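Local coordinates for Phosphoglucomutase/phosphomannomutase family protein (Burkholderia thailandensis, PDB 3UW2) that probably acts as a magnesium-dependent phosphohexose mutase, moving a phosphoryl group from one position to another within a sugar phosphate, at residues D122-V127 and K140-G145; Y281-L286 and K307-L312; V198-N203 and E223-I228. One frame throughout, in Å; residues are numbered along the deposited sequence.

Contact 1: residues D122-V127 and K140-G145; sequences DSCIVV and KMVLRG. With PO4 (phosphate ion), chain B.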
ATOM      1  N   ASP A 122      20.528  -1.560   3.077  1.00 29.42           N
ATOM      2  CA  ASP A 122      19.484  -0.767   2.491  1.00 29.75           C
ATOM      3  C   ASP A 122      18.727  -1.460   1.370  1.00 30.53           C
ATOM      4  O   ASP A 122      17.943  -0.811   0.646  1.00 30.97           O
ATOM      5  CB  ASP A 122      20.000   0.630   2.075  1.00 31.23           C
ATOM      6  CG  ASP A 122      20.999   0.583   0.927  1.00 32.63           C
ATOM      7  OD1 ASP A 122      21.479  -0.491   0.583  1.00 30.85           O
ATOM      8  OD2 ASP A 122      21.296   1.655   0.380  1.00 37.95           O
ATOM      9  N   SER A 123      18.868  -2.780   1.253  1.00 28.27           N
ATOM     10  CA  SER A 123      17.946  -3.506   0.318  1.00 26.98           C
ATOM     11  C   SER A 123      17.134  -4.535   1.125  1.00 25.93           C
ATOM     12  O   SER A 123      17.612  -4.993   2.146  1.00 27.01           O
ATOM     13  CB  SER A 123      18.771  -4.215  -0.765  1.00 26.49           C
ATOM     14  OG  SER A 123      19.547  -3.250  -1.460  1.00 28.64           O
ATOM     15  N   CYS A 124      15.910  -4.887   0.712  1.00 27.49           N
ATOM     16  CA  CYS A 124      15.179  -5.949   1.436  1.00 26.10           C
ATOM     17  C   CYS A 124      14.255  -6.628   0.522  1.00 27.78           C
ATOM     18  O   CYS A 124      13.833  -6.022  -0.487  1.00 27.59           O
ATOM     19  CB  CYS A 124      14.348  -5.431   2.612  1.00 30.23           C
ATOM     20  SG  CYS A 124      13.060  -4.237   2.160  1.00 36.08           S
ATOM     21  N   ILE A 125      13.883  -7.843   0.886  1.00 24.92           N
ATOM     22  CA  ILE A 125      12.846  -8.525   0.135  1.00 26.80           C
ATOM     23  C   ILE A 125      11.885  -9.093   1.187  1.00 26.24           C
ATOM     24  O   ILE A 125      12.313  -9.727   2.130  1.00 27.38           O
ATOM     25  CB  ILE A 125      13.419  -9.682  -0.695  1.00 26.10           C
ATOM     26  CG1 ILE A 125      14.422  -9.148  -1.712  1.00 23.89           C
ATOM     27  CG2 ILE A 125      12.285 -10.418  -1.403  1.00 24.08           C
ATOM     28  CD1 ILE A 125      15.243 -10.274  -2.364  1.00 25.10           C
ATOM     29  N   VAL A 126      10.603  -8.835   1.034  1.00 25.52           N
ATOM     30  CA  VAL A 126       9.636  -9.366   1.953  1.00 24.26           C
ATOM     31  C   VAL A 126       8.893 -10.454   1.193  1.00 25.51           C
ATOM     32  O   VAL A 126       8.377 -10.216   0.079  1.00 23.75           O
ATOM     33  CB  VAL A 126       8.695  -8.269   2.538  1.00 25.85           C
ATOM     34  CG1 VAL A 126       7.752  -8.921   3.589  1.00 24.80           C
ATOM     35  CG2 VAL A 126       9.517  -7.139   3.238  1.00 25.10           C
ATOM     36  N   VAL A 127       8.856 -11.673   1.758  1.00 24.07           N
ATOM     37  CA  VAL A 127       8.055 -12.725   1.051  1.00 22.96           C
ATOM     38  C   VAL A 127       6.602 -12.623   1.550  1.00 24.84           C
ATOM     39  O   VAL A 127       6.325 -12.962   2.728  1.00 24.34           O
ATOM     40  CB  VAL A 127       8.642 -14.114   1.448  1.00 22.90           C
ATOM     41  CG1 VAL A 127       7.920 -15.248   0.702  1.00 22.25           C
ATOM     42  CG2 VAL A 127      10.170 -14.140   1.145  1.00 23.30           C
ATOM     43  N   LYS A 140       8.123  -8.592  -2.335  1.00 26.23           N
ATOM     44  CA  LYS A 140       8.128  -7.137  -2.416  1.00 26.45           C
ATOM     45  C   LYS A 140       9.587  -6.749  -2.229  1.00 30.93           C
ATOM     46  O   LYS A 140      10.185  -7.227  -1.281  1.00 26.73           O
ATOM     47  CB  LYS A 140       7.183  -6.559  -1.325  1.00 25.57           C
ATOM     48  CG  LYS A 140       5.681  -6.754  -1.693  1.00 28.90           C
ATOM     49  CD  LYS A 140       4.701  -5.977  -0.771  1.00 29.01           C
ATOM     50  CE  LYS A 140       3.278  -6.079  -1.300  1.00 36.33           C
ATOM     51  NZ  LYS A 140       2.248  -5.784  -0.273  1.00 37.82           N
ATOM     52  N   MET A 141      10.166  -5.941  -3.149  1.00 28.24           N
ATOM     53  CA  MET A 141      11.621  -5.791  -3.231  1.00 32.45           C
ATOM     54  C   MET A 141      12.085  -4.341  -3.140  1.00 34.10           C
ATOM     55  O   MET A 141      11.592  -3.484  -3.884  1.00 37.72           O
ATOM     56  CB  MET A 141      12.096  -6.368  -4.537  1.00 29.45           C
ATOM     57  CG  MET A 141      11.939  -7.914  -4.572  1.00 30.20           C
ATOM     58  SD  MET A 141      12.081  -8.568  -6.248  1.00 32.10           S
ATOM     59  CE  MET A 141      10.593  -7.936  -7.016  1.00 28.34           C
ATOM     60  N   VAL A 142      13.003  -4.077  -2.231  1.00 32.25           N
ATOM     61  CA  VAL A 142      13.610  -2.738  -2.160  1.00 28.72           C
ATOM     62  C   VAL A 142      15.080  -2.869  -2.464  1.00 27.57           C
ATOM     63  O   VAL A 142      15.824  -3.546  -1.741  1.00 28.45           O
ATOM     64  CB  VAL A 142      13.314  -2.045  -0.824  1.00 27.78           C
ATOM     65  CG1 VAL A 142      14.120  -0.719  -0.747  1.00 28.62           C
ATOM     66  CG2 VAL A 142      11.798  -1.767  -0.724  1.00 32.19           C
ATOM     67  N   LEU A 143      15.527  -2.197  -3.527  1.00 29.35           N
ATOM     68  CA  LEU A 143      16.947  -2.317  -3.933  1.00 29.15           C
ATOM     69  C   LEU A 143      17.684  -0.967  -3.704  1.00 32.15           C
ATOM     70  O   LEU A 143      17.415   0.015  -4.372  1.00 32.41           O
ATOM     71  CB  LEU A 143      17.072  -2.799  -5.369  1.00 30.75           C
ATOM     72  CG  LEU A 143      18.457  -2.550  -6.044  1.00 39.70           C
ATOM     73  CD1 LEU A 143      19.563  -3.377  -5.404  1.00 37.47           C
ATOM     74  CD2 LEU A 143      18.445  -2.677  -7.573  1.00 42.63           C
ATOM     75  N   ARG A 144      18.553  -0.924  -2.706  1.00 29.21           N
ATOM     76  CA  ARG A 144      19.258   0.323  -2.322  1.00 31.36           C
ATOM     77  C   ARG A 144      18.271   1.507  -2.108  1.00 30.92           C
ATOM     78  O   ARG A 144      18.507   2.616  -2.575  1.00 29.22           O
ATOM     79  CB  ARG A 144      20.465   0.691  -3.278  1.00 29.36           C
ATOM     80  CG  ARG A 144      21.493  -0.464  -3.358  1.00 32.53           C
ATOM     81  CD  ARG A 144      22.742  -0.196  -4.214  1.00 33.93           C
ATOM     82  NE  ARG A 144      23.303   1.071  -3.845  1.00 36.39           N
ATOM     83  CZ  ARG A 144      23.336   2.179  -4.602  1.00 36.71           C
ATOM     84  NH1 ARG A 144      22.892   2.192  -5.857  1.00 35.44           N
ATOM     85  NH2 ARG A 144      23.760   3.273  -4.036  1.00 34.62           N
ATOM     86  N   GLY A 145      17.215   1.280  -1.317  1.00 30.35           N
ATOM     87  CA  GLY A 145      16.256   2.324  -1.012  1.00 30.10           C
ATOM     88  C   GLY A 145      15.161   2.509  -2.029  1.00 31.85           C
ATOM     89  O   GLY A 145      14.199   3.231  -1.740  1.00 33.95           O
TER
HETATM   90  P   PO4 B 465      -0.963  -6.191  -1.338  1.00 61.18           P
HETATM   91  O2  PO4 B 465      -0.946  -4.979  -0.413  1.00 61.03           O
HETATM   92  O3  PO4 B 465      -2.239  -6.209  -2.145  1.00 74.51           O
HETATM   93  O4  PO4 B 465       0.307  -6.390  -2.103  1.00 66.50           O
HETATM   94  O   HOH W   1      23.137   3.363  -1.025  1.00 56.90           O

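Contact 2: residues Y281-L286 and K307-L312; sequences YPDRQL and KCTRNL. With EDO (1,2-ethanediol), chain G.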
ATOM      1  N   TYR A 281     -12.624   6.284   3.654  1.00 32.58           N
ATOM      2  CA  TYR A 281     -11.723   5.938   2.536  1.00 33.42           C
ATOM      3  C   TYR A 281     -10.402   6.667   2.644  1.00 33.36           C
ATOM      4  O   TYR A 281     -10.318   7.723   3.280  1.00 34.56           O
ATOM      5  CB  TYR A 281     -12.378   6.192   1.175  1.00 38.20           C
ATOM      6  CG  TYR A 281     -13.440   5.186   0.958  1.00 43.09           C
ATOM      7  CD1 TYR A 281     -14.788   5.542   1.002  1.00 48.64           C
ATOM      8  CD2 TYR A 281     -13.107   3.840   0.821  1.00 46.66           C
ATOM      9  CE1 TYR A 281     -15.794   4.578   0.881  1.00 53.95           C
ATOM     10  CE2 TYR A 281     -14.091   2.860   0.710  1.00 56.83           C
ATOM     11  CZ  TYR A 281     -15.437   3.236   0.734  1.00 58.98           C
ATOM     12  OH  TYR A 281     -16.409   2.263   0.606  1.00 73.54           O
ATOM     13  N   PRO A 282      -9.338   6.092   2.074  1.00 34.56           N
ATOM     14  CA  PRO A 282      -8.045   6.732   2.356  1.00 33.80           C
ATOM     15  C   PRO A 282      -7.911   8.129   1.740  1.00 31.44           C
ATOM     16  O   PRO A 282      -7.109   8.871   2.235  1.00 30.75           O
ATOM     17  CB  PRO A 282      -7.020   5.764   1.747  1.00 32.86           C
ATOM     18  CG  PRO A 282      -7.735   4.422   1.837  1.00 36.17           C
ATOM     19  CD  PRO A 282      -9.195   4.685   1.640  1.00 36.00           C
ATOM     20  N   ASP A 283      -8.671   8.525   0.701  1.00 28.98           N
ATOM     21  CA  ASP A 283      -8.502   9.912   0.311  1.00 28.88           C
ATOM     22  C   ASP A 283      -8.998  10.868   1.437  1.00 29.80           C
ATOM     23  O   ASP A 283      -8.469  12.010   1.542  1.00 26.37           O
ATOM     24  CB  ASP A 283      -9.135  10.250  -1.055  1.00 29.44           C
ATOM     25  CG  ASP A 283     -10.559   9.814  -1.168  1.00 29.27           C
ATOM     26  OD1 ASP A 283     -11.097   9.151  -0.219  1.00 28.28           O
ATOM     27  OD2 ASP A 283     -11.146  10.148  -2.240  1.00 30.57           O
ATOM     28  N   ARG A 284     -10.014  10.435   2.238  1.00 28.10           N
ATOM     29  CA  ARG A 284     -10.462  11.298   3.371  1.00 28.36           C
ATOM     30  C   ARG A 284      -9.486  11.285   4.524  1.00 27.25           C
ATOM     31  O   ARG A 284      -9.191  12.322   5.122  1.00 26.49           O
ATOM     32  CB  ARG A 284     -11.862  10.951   3.844  1.00 30.49           C
ATOM     33  CG  ARG A 284     -12.898  11.336   2.791  1.00 29.48           C
ATOM     34  CD  ARG A 284     -14.208  10.737   3.215  1.00 31.81           C
ATOM     35  NE  ARG A 284     -14.960  11.646   4.051  1.00 31.33           N
ATOM     36  CZ  ARG A 284     -15.879  11.227   4.911  1.00 34.79           C
ATOM     37  NH1 ARG A 284     -16.086   9.922   5.093  1.00 33.06           N
ATOM     38  NH2 ARG A 284     -16.578  12.097   5.610  1.00 34.46           N
ATOM     39  N   GLN A 285      -8.962  10.103   4.825  1.00 29.56           N
ATOM     40  CA  GLN A 285      -7.854   9.994   5.780  1.00 28.45           C
ATOM     41  C   GLN A 285      -6.688  10.960   5.464  1.00 26.24           C
ATOM     42  O   GLN A 285      -6.107  11.549   6.377  1.00 28.68           O
ATOM     43  CB  GLN A 285      -7.319   8.574   5.800  1.00 30.39           C
ATOM     44  CG  GLN A 285      -8.316   7.493   6.326  1.00 29.84           C
ATOM     45  CD  GLN A 285      -7.628   6.114   6.320  1.00 33.17           C
ATOM     46  OE1 GLN A 285      -6.463   5.959   6.803  1.00 30.75           O
ATOM     47  NE2 GLN A 285      -8.279   5.135   5.706  1.00 32.32           N
ATOM     48  N   LEU A 286      -6.258  10.978   4.222  1.00 25.81           N
ATOM     49  CA  LEU A 286      -5.156  11.845   3.783  1.00 28.15           C
ATOM     50  C   LEU A 286      -5.465  13.325   4.031  1.00 28.41           C
ATOM     51  O   LEU A 286      -4.555  14.078   4.375  1.00 28.12           O
ATOM     52  CB  LEU A 286      -4.807  11.621   2.299  1.00 28.61           C
ATOM     53  CG  LEU A 286      -3.506  12.278   1.818  1.00 31.63           C
ATOM     54  CD1 LEU A 286      -2.331  11.610   2.519  1.00 29.75           C
ATOM     55  CD2 LEU A 286      -3.369  12.119   0.318  1.00 33.06           C
ATOM     56  N   LYS A 307      -7.076   8.555  -8.585  1.00 31.62           N
ATOM     57  CA  LYS A 307      -8.355   8.015  -8.072  1.00 33.15           C
ATOM     58  C   LYS A 307      -8.978   8.794  -6.889  1.00 33.15           C
ATOM     59  O   LYS A 307     -10.050   8.426  -6.437  1.00 37.26           O
ATOM     60  CB  LYS A 307      -8.161   6.573  -7.596  1.00 30.40           C
ATOM     61  CG  LYS A 307      -7.899   5.593  -8.747  1.00 34.15           C
ATOM     62  CD  LYS A 307      -7.542   4.183  -8.257  1.00 33.76           C
ATOM     63  CE  LYS A 307      -7.418   3.252  -9.473  1.00 36.39           C
ATOM     64  NZ  LYS A 307      -7.323   1.809  -9.101  1.00 37.22           N
ATOM     65  N   CYS A 308      -8.275   9.805  -6.334  1.00 33.88           N
ATOM     66  CA  CYS A 308      -8.667  10.428  -5.067  1.00 32.41           C
ATOM     67  C   CYS A 308      -9.751  11.485  -5.299  1.00 31.19           C
ATOM     68  O   CYS A 308      -9.830  12.015  -6.373  1.00 31.97           O
ATOM     69  CB  CYS A 308      -7.478  11.059  -4.373  1.00 30.90           C
ATOM     70  SG  CYS A 308      -6.435   9.807  -3.564  1.00 33.42           S
ATOM     71  N   THR A 309     -10.541  11.792  -4.272  1.00 30.78           N
ATOM     72  CA  THR A 309     -11.596  12.841  -4.341  1.00 31.46           C
ATOM     73  C   THR A 309     -11.136  14.179  -4.946  1.00 31.40           C
ATOM     74  O   THR A 309     -10.021  14.629  -4.702  1.00 28.30           O
ATOM     75  CB  THR A 309     -12.218  13.129  -2.943  1.00 29.11           C
ATOM     76  OG1 THR A 309     -13.197  14.151  -3.070  1.00 30.36           O
ATOM     77  CG2 THR A 309     -11.225  13.578  -1.965  1.00 28.41           C
ATOM     78  N   ARG A 310     -12.004  14.774  -5.764  1.00 32.83           N
ATOM     79  CA  ARG A 310     -11.875  16.173  -6.228  1.00 35.37           C
ATOM     80  C   ARG A 310     -11.590  17.079  -4.983  1.00 36.45           C
ATOM     81  O   ARG A 310     -10.880  18.078  -5.077  1.00 38.54           O
ATOM     82  CB  ARG A 310     -13.148  16.587  -7.025  1.00 39.22           C
ATOM     83  CG  ARG A 310     -12.940  17.798  -7.967  1.00 51.86           C
ATOM     84  CD  ARG A 310     -14.080  18.155  -8.950  1.00 56.05           C
ATOM     85  NE  ARG A 310     -14.957  19.240  -8.479  1.00 56.95           N
ATOM     86  CZ  ARG A 310     -15.713  19.188  -7.372  1.00 62.72           C
ATOM     87  NH1 ARG A 310     -16.495  20.221  -7.029  1.00 64.31           N
ATOM     88  NH2 ARG A 310     -15.699  18.105  -6.593  1.00 63.53           N
ATOM     89  N   ASN A 311     -12.081  16.696  -3.810  1.00 33.24           N
ATOM     90  CA  ASN A 311     -11.963  17.570  -2.609  1.00 34.65           C
ATOM     91  C   ASN A 311     -10.556  17.779  -2.074  1.00 33.83           C
ATOM     92  O   ASN A 311     -10.294  18.727  -1.354  1.00 31.97           O
ATOM     93  CB  ASN A 311     -12.851  17.045  -1.461  1.00 32.93           C
ATOM     94  CG  ASN A 311     -14.319  17.162  -1.769  1.00 37.76           C
ATOM     95  OD1 ASN A 311     -14.756  18.123  -2.403  1.00 34.05           O
ATOM     96  ND2 ASN A 311     -15.101  16.197  -1.288  1.00 37.93           N
ATOM     97  N   LEU A 312      -9.645  16.886  -2.402  1.00 30.71           N
ATOM     98  CA  LEU A 312      -8.294  17.030  -1.889  1.00 31.78           C
ATOM     99  C   LEU A 312      -7.523  18.287  -2.337  1.00 30.99           C
ATOM    100  O   LEU A 312      -6.860  18.929  -1.519  1.00 34.78           O
ATOM    101  CB  LEU A 312      -7.467  15.738  -2.206  1.00 31.54           C
ATOM    102  CG  LEU A 312      -7.297  14.756  -1.059  1.00 30.45           C
ATOM    103  CD1 LEU A 312      -6.926  13.333  -1.536  1.00 29.72           C
ATOM    104  CD2 LEU A 312      -6.177  15.300  -0.161  1.00 27.87           C
TER
HETATM  105  C1  EDO G 470     -12.645   9.042  -5.124  1.00 49.24           C
HETATM  106  O1  EDO G 470     -13.130   9.151  -3.781  1.00 41.60           O
HETATM  107  C2  EDO G 470     -13.710   8.401  -6.017  1.00 49.24           C
HETATM  108  O2  EDO G 470     -13.820   7.059  -5.548  1.00 51.70           O

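Contact 3: residues V198-N203 and E223-I228; sequences VVDAGN and ELFTDI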
ATOM      1  N   VAL A 198     -11.070  -1.406  18.090  1.00 32.82           N
ATOM      2  CA  VAL A 198     -11.263  -2.736  17.547  1.00 33.03           C
ATOM      3  C   VAL A 198     -10.126  -2.899  16.538  1.00 30.99           C
ATOM      4  O   VAL A 198      -9.945  -2.019  15.675  1.00 33.76           O
ATOM      5  CB  VAL A 198     -12.653  -2.829  16.887  1.00 32.73           C
ATOM      6  CG1 VAL A 198     -12.789  -4.152  16.120  1.00 34.14           C
ATOM      7  CG2 VAL A 198     -13.718  -2.765  17.982  1.00 31.67           C
ATOM      8  N   VAL A 199      -9.293  -3.932  16.697  1.00 30.78           N
ATOM      9  CA  VAL A 199      -8.209  -4.217  15.695  1.00 27.84           C
ATOM     10  C   VAL A 199      -8.469  -5.598  15.068  1.00 29.45           C
ATOM     11  O   VAL A 199      -8.532  -6.608  15.777  1.00 31.08           O
ATOM     12  CB  VAL A 199      -6.845  -4.166  16.367  1.00 29.23           C
ATOM     13  CG1 VAL A 199      -5.721  -4.581  15.392  1.00 30.07           C
ATOM     14  CG2 VAL A 199      -6.580  -2.756  16.956  1.00 30.64           C
ATOM     15  N   ASP A 200      -8.697  -5.601  13.761  1.00 31.07           N
ATOM     16  CA  ASP A 200      -8.941  -6.799  12.925  1.00 27.47           C
ATOM     17  C   ASP A 200      -7.778  -7.018  11.950  1.00 29.07           C
ATOM     18  O   ASP A 200      -7.532  -6.182  11.029  1.00 29.92           O
ATOM     19  CB  ASP A 200     -10.230  -6.606  12.111  1.00 29.01           C
ATOM     20  CG  ASP A 200     -10.648  -7.895  11.318  1.00 29.58           C
ATOM     21  OD1 ASP A 200      -9.773  -8.601  10.807  1.00 29.05           O
ATOM     22  OD2 ASP A 200     -11.847  -8.185  11.142  1.00 30.57           O
ATOM     23  N   ALA A 201      -7.031  -8.109  12.155  1.00 28.37           N
ATOM     24  CA  ALA A 201      -5.872  -8.428  11.321  1.00 26.07           C
ATOM     25  C   ALA A 201      -6.213  -9.572  10.310  1.00 28.02           C
ATOM     26  O   ALA A 201      -5.341 -10.000   9.584  1.00 26.55           O
ATOM     27  CB  ALA A 201      -4.704  -8.851  12.203  1.00 25.43           C
ATOM     28  N   GLY A 202      -7.441 -10.129  10.333  1.00 26.40           N
ATOM     29  CA  GLY A 202      -7.781 -11.212   9.379  1.00 25.78           C
ATOM     30  C   GLY A 202      -6.823 -12.406   9.454  1.00 25.50           C
ATOM     31  O   GLY A 202      -6.606 -13.052   8.443  1.00 25.09           O
ATOM     32  N   ASN A 203      -6.225 -12.654  10.619  1.00 24.65           N
ATOM     33  CA  ASN A 203      -5.265 -13.761  10.838  1.00 25.46           C
ATOM     34  C   ASN A 203      -3.936 -13.597  10.088  1.00 26.15           C
ATOM     35  O   ASN A 203      -3.191 -14.573   9.944  1.00 26.87           O
ATOM     36  CB  ASN A 203      -5.873 -15.164  10.587  1.00 25.63           C
ATOM     37  CG  ASN A 203      -7.120 -15.429  11.436  1.00 29.90           C
ATOM     38  OD1 ASN A 203      -8.262 -15.452  10.918  1.00 26.50           O
ATOM     39  ND2 ASN A 203      -6.935 -15.475  12.735  1.00 25.38           N
ATOM     40  N   GLU A 223      -9.726  -7.277  20.112  1.00 30.89           N
ATOM     41  CA  GLU A 223      -9.053  -7.928  19.015  1.00 31.23           C
ATOM     42  C   GLU A 223      -9.954  -8.864  18.166  1.00 30.96           C
ATOM     43  O   GLU A 223     -10.742  -9.693  18.700  1.00 29.56           O
ATOM     44  CB  GLU A 223      -7.861  -8.708  19.585  1.00 29.96           C
ATOM     45  CG  GLU A 223      -6.896  -7.780  20.332  1.00 31.22           C
ATOM     46  CD  GLU A 223      -5.645  -8.474  20.826  1.00 35.47           C
ATOM     47  OE1 GLU A 223      -5.158  -9.430  20.184  1.00 34.02           O
ATOM     48  OE2 GLU A 223      -5.099  -8.034  21.849  1.00 39.49           O
ATOM     49  N   LEU A 224      -9.760  -8.794  16.855  1.00 28.31           N
ATOM     50  CA  LEU A 224     -10.428  -9.697  15.941  1.00 28.46           C
ATOM     51  C   LEU A 224      -9.384 -10.380  15.069  1.00 26.13           C
ATOM     52  O   LEU A 224      -8.656  -9.695  14.353  1.00 25.36           O
ATOM     53  CB  LEU A 224     -11.435  -8.946  15.034  1.00 28.40           C
ATOM     54  CG  LEU A 224     -12.750  -8.520  15.682  1.00 28.79           C
ATOM     55  CD1 LEU A 224     -13.386  -7.420  14.805  1.00 29.80           C
ATOM     56  CD2 LEU A 224     -13.670  -9.711  15.902  1.00 30.12           C
ATOM     57  N   PHE A 225      -9.275 -11.712  15.158  1.00 26.25           N
ATOM     58  CA  PHE A 225      -8.419 -12.509  14.247  1.00 27.91           C
ATOM     59  C   PHE A 225      -6.957 -12.003  14.238  1.00 27.51           C
ATOM     60  O   PHE A 225      -6.367 -11.782  13.174  1.00 23.92           O
ATOM     61  CB  PHE A 225      -9.010 -12.542  12.810  1.00 27.31           C
ATOM     62  CG  PHE A 225     -10.490 -12.577  12.803  1.00 28.02           C
ATOM     63  CD1 PHE A 225     -11.182 -13.625  13.438  1.00 27.73           C
ATOM     64  CD2 PHE A 225     -11.225 -11.593  12.149  1.00 28.95           C
ATOM     65  CE1 PHE A 225     -12.585 -13.657  13.453  1.00 31.03           C
ATOM     66  CE2 PHE A 225     -12.630 -11.628  12.170  1.00 28.14           C
ATOM     67  CZ  PHE A 225     -13.319 -12.654  12.815  1.00 28.62           C
ATOM     68  N   THR A 226      -6.418 -11.783  15.439  1.00 27.34           N
ATOM     69  CA  THR A 226      -5.065 -11.233  15.552  1.00 27.17           C
ATOM     70  C   THR A 226      -4.000 -12.311  15.738  1.00 27.62           C
ATOM     71  O   THR A 226      -2.793 -12.011  15.804  1.00 30.49           O
ATOM     72  CB  THR A 226      -4.992 -10.173  16.678  1.00 26.34           C
ATOM     73  OG1 THR A 226      -5.442 -10.753  17.905  1.00 26.25           O
ATOM     74  CG2 THR A 226      -5.768  -8.860  16.265  1.00 26.96           C
ATOM     75  N   ASP A 227      -4.427 -13.567  15.882  1.00 28.47           N
ATOM     76  CA  ASP A 227      -3.519 -14.697  15.893  1.00 26.70           C
ATOM     77  C   ASP A 227      -3.256 -15.025  14.446  1.00 26.92           C
ATOM     78  O   ASP A 227      -4.157 -14.930  13.579  1.00 27.75           O
ATOM     79  CB  ASP A 227      -4.121 -15.923  16.625  1.00 27.66           C
ATOM     80  CG  ASP A 227      -5.458 -16.391  16.012  1.00 30.23           C
ATOM     81  OD1 ASP A 227      -6.498 -15.656  16.028  1.00 31.49           O
ATOM     82  OD2 ASP A 227      -5.457 -17.514  15.489  1.00 33.00           O
ATOM     83  N   ILE A 228      -2.039 -15.465  14.199  1.00 28.60           N
ATOM     84  CA  ILE A 228      -1.580 -15.881  12.879  1.00 27.02           C
ATOM     85  C   ILE A 228      -2.235 -17.167  12.425  1.00 27.69           C
ATOM     86  O   ILE A 228      -2.102 -18.232  13.086  1.00 29.22           O
ATOM     87  CB  ILE A 228      -0.047 -16.192  12.926  1.00 27.00           C
ATOM     88  CG1 ILE A 228       0.707 -14.973  13.477  1.00 26.67           C
ATOM     89  CG2 ILE A 228       0.454 -16.613  11.488  1.00 27.10           C
ATOM     90  CD1 ILE A 228       0.636 -13.711  12.607  1.00 26.48           C
TER
HETATM   91  O   HOH W   2      -8.777 -16.037  15.002  1.00 34.16           O

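Contact 1: residues D122-V127 and K140-G145
One face of the D122 carboxylate lies over CA of R144, with OD2 3.6 Å from that atom, while the guanidinium of R144 runs alongside with its plane turned 62° from the carboxylate. The two charged groups do not touch. Water 1 joins them instead, donating to D122 OD2 and accepting from R144 NH2, and Q60 holds NH1. This is the open end of an antiparallel beta hairpin in the first alpha/beta/alpha domain, built on 124-127 and 140-143, their directions 175° apart and their axes 4.7 Å at closest. The ladder is regular: C124 pairs with V142, and V126 with K140, through reciprocal backbone bonds. C124 SG rests on V142 CB at 3.7 Å, on the side that also touches Y105 of helix 101-107. I125 and M141 lie side by side on the other face, CG1 against CG, and both meet F53 of helix 43-59. Past V142 the ladder changes character. With chi1 at -58°, S123 OG sits beside its own backbone N and accepts the R144 amide at 2.8 Å, a side chain standing in for a carbonyl; G145 N then closes on D122 O. At the far end K140, extended beyond CG, reaches the zinc-binding D266 and D268 through salt bridges, and its NZ donates to phosphate atom O4 at 2.7 Å.

Contact 2: residues Y281-L286 and K307-L312
The chain at D283, in the first turn of helix 282-296, passes 5.4 Å from that at C308 (CA to CA), where the loop after strand 301-305 heads into helix 311-318. D283 carries the contact. Its chi1 of 51° sets CG between the backbone N and the carbonyl carbon, and OD2 takes the T309 amide on its anti lone pair at 2.7 Å; the hydrogen bond is bent, 146° at the hydrogen. T309 CB and CG2 close in on the same oxygen. Next to the carboxylate, D283 CB packs on C308 SG at 3.7 Å. L312 CD1 packs against D283 CB and backbone O, and one turn further on lies the apolar part, where L286 and L312 meet roughly at right angles, CD2 to CD1 4.2 Å. T309 OG1 faces elsewhere, accepting from N311 N at 2.9 Å as a cap on the incoming helix while also bonding to E456. A 1,2-ethanediol, probably from the crystallisation liquor and itself held by R454, donates through O1 to D283 OD2. A charged carboxylate oxygen would favour the buried T309 N-H, which ties the helix start to the neighbouring loop; the diol adds a second donor in the crystal.

Contact 3: residues V198-N203 and E223-I228
A parallel strand pairing continues here into two loops that stay hydrogen-bonded side by side, within the beta-alpha-beta unit of the second alpha/beta/alpha domain: strand 197-200 leads through helix 206-216 to strand 221-224, an outermost strand of its four-stranded sheet. L224 N donates to V199 O at 2.7 Å and A201 N to L224 O, so V199 pairs with E223 and D200 with L224. On the D200 face, V198 CG1 touches L224 CD1 at 3.6 Å. Beyond the strands the two segments stay together. F225 O accepts from N203 N at 2.7 Å, and the methyl of A201 rests against this same carbonyl and T226. Phi is positive at G202, N203 and F225, which marks the turns that both segments make here. D200 OD1 lies in the plane of the F225 ring, at its edge, 3.6 Å from CD2; the carboxylate is turned 65° from the ring. The acid is fixed from two directions, since OD1 accepts from G202 N in an Asx turn and OD2 is bonded to H235, whose ring also meets that of F225 nearly at right angles. On the opposite strand face, T226 OG1 donates to E223 OE1. N203, with OD1 held by N234, turns its amide to segment 223-228 and also donates to water 2: chi1 of -56° places CG beside the backbone N, and ND2 donates to D227 O at 3.0 Å, in the amide plane and at 164°.

In the fold
Along the chain the order is contact 1, contact 3, contact 2, one in each of the three alpha/beta/alpha domains, and none encloses another. Their centres stand 26 to 28 Å apart and the nearest atoms about 11 to 14 Å, with contacts 1 and 2 on opposite sides of the chain's centre. Contacts 1 and 3 lie in different sheets, while contact 2 packs a helix start against the loop after strand 301-305. The zinc site of D264, D266 and D268, which K140 of contact 1 reaches, follows strand 259-263, a neighbour of strand 197-200 in the sheet of contact 3. Contact 2 instead faces the C-terminal domain, through E456. This is consistent with a multidomain mutase whose metal site sits where domains converge.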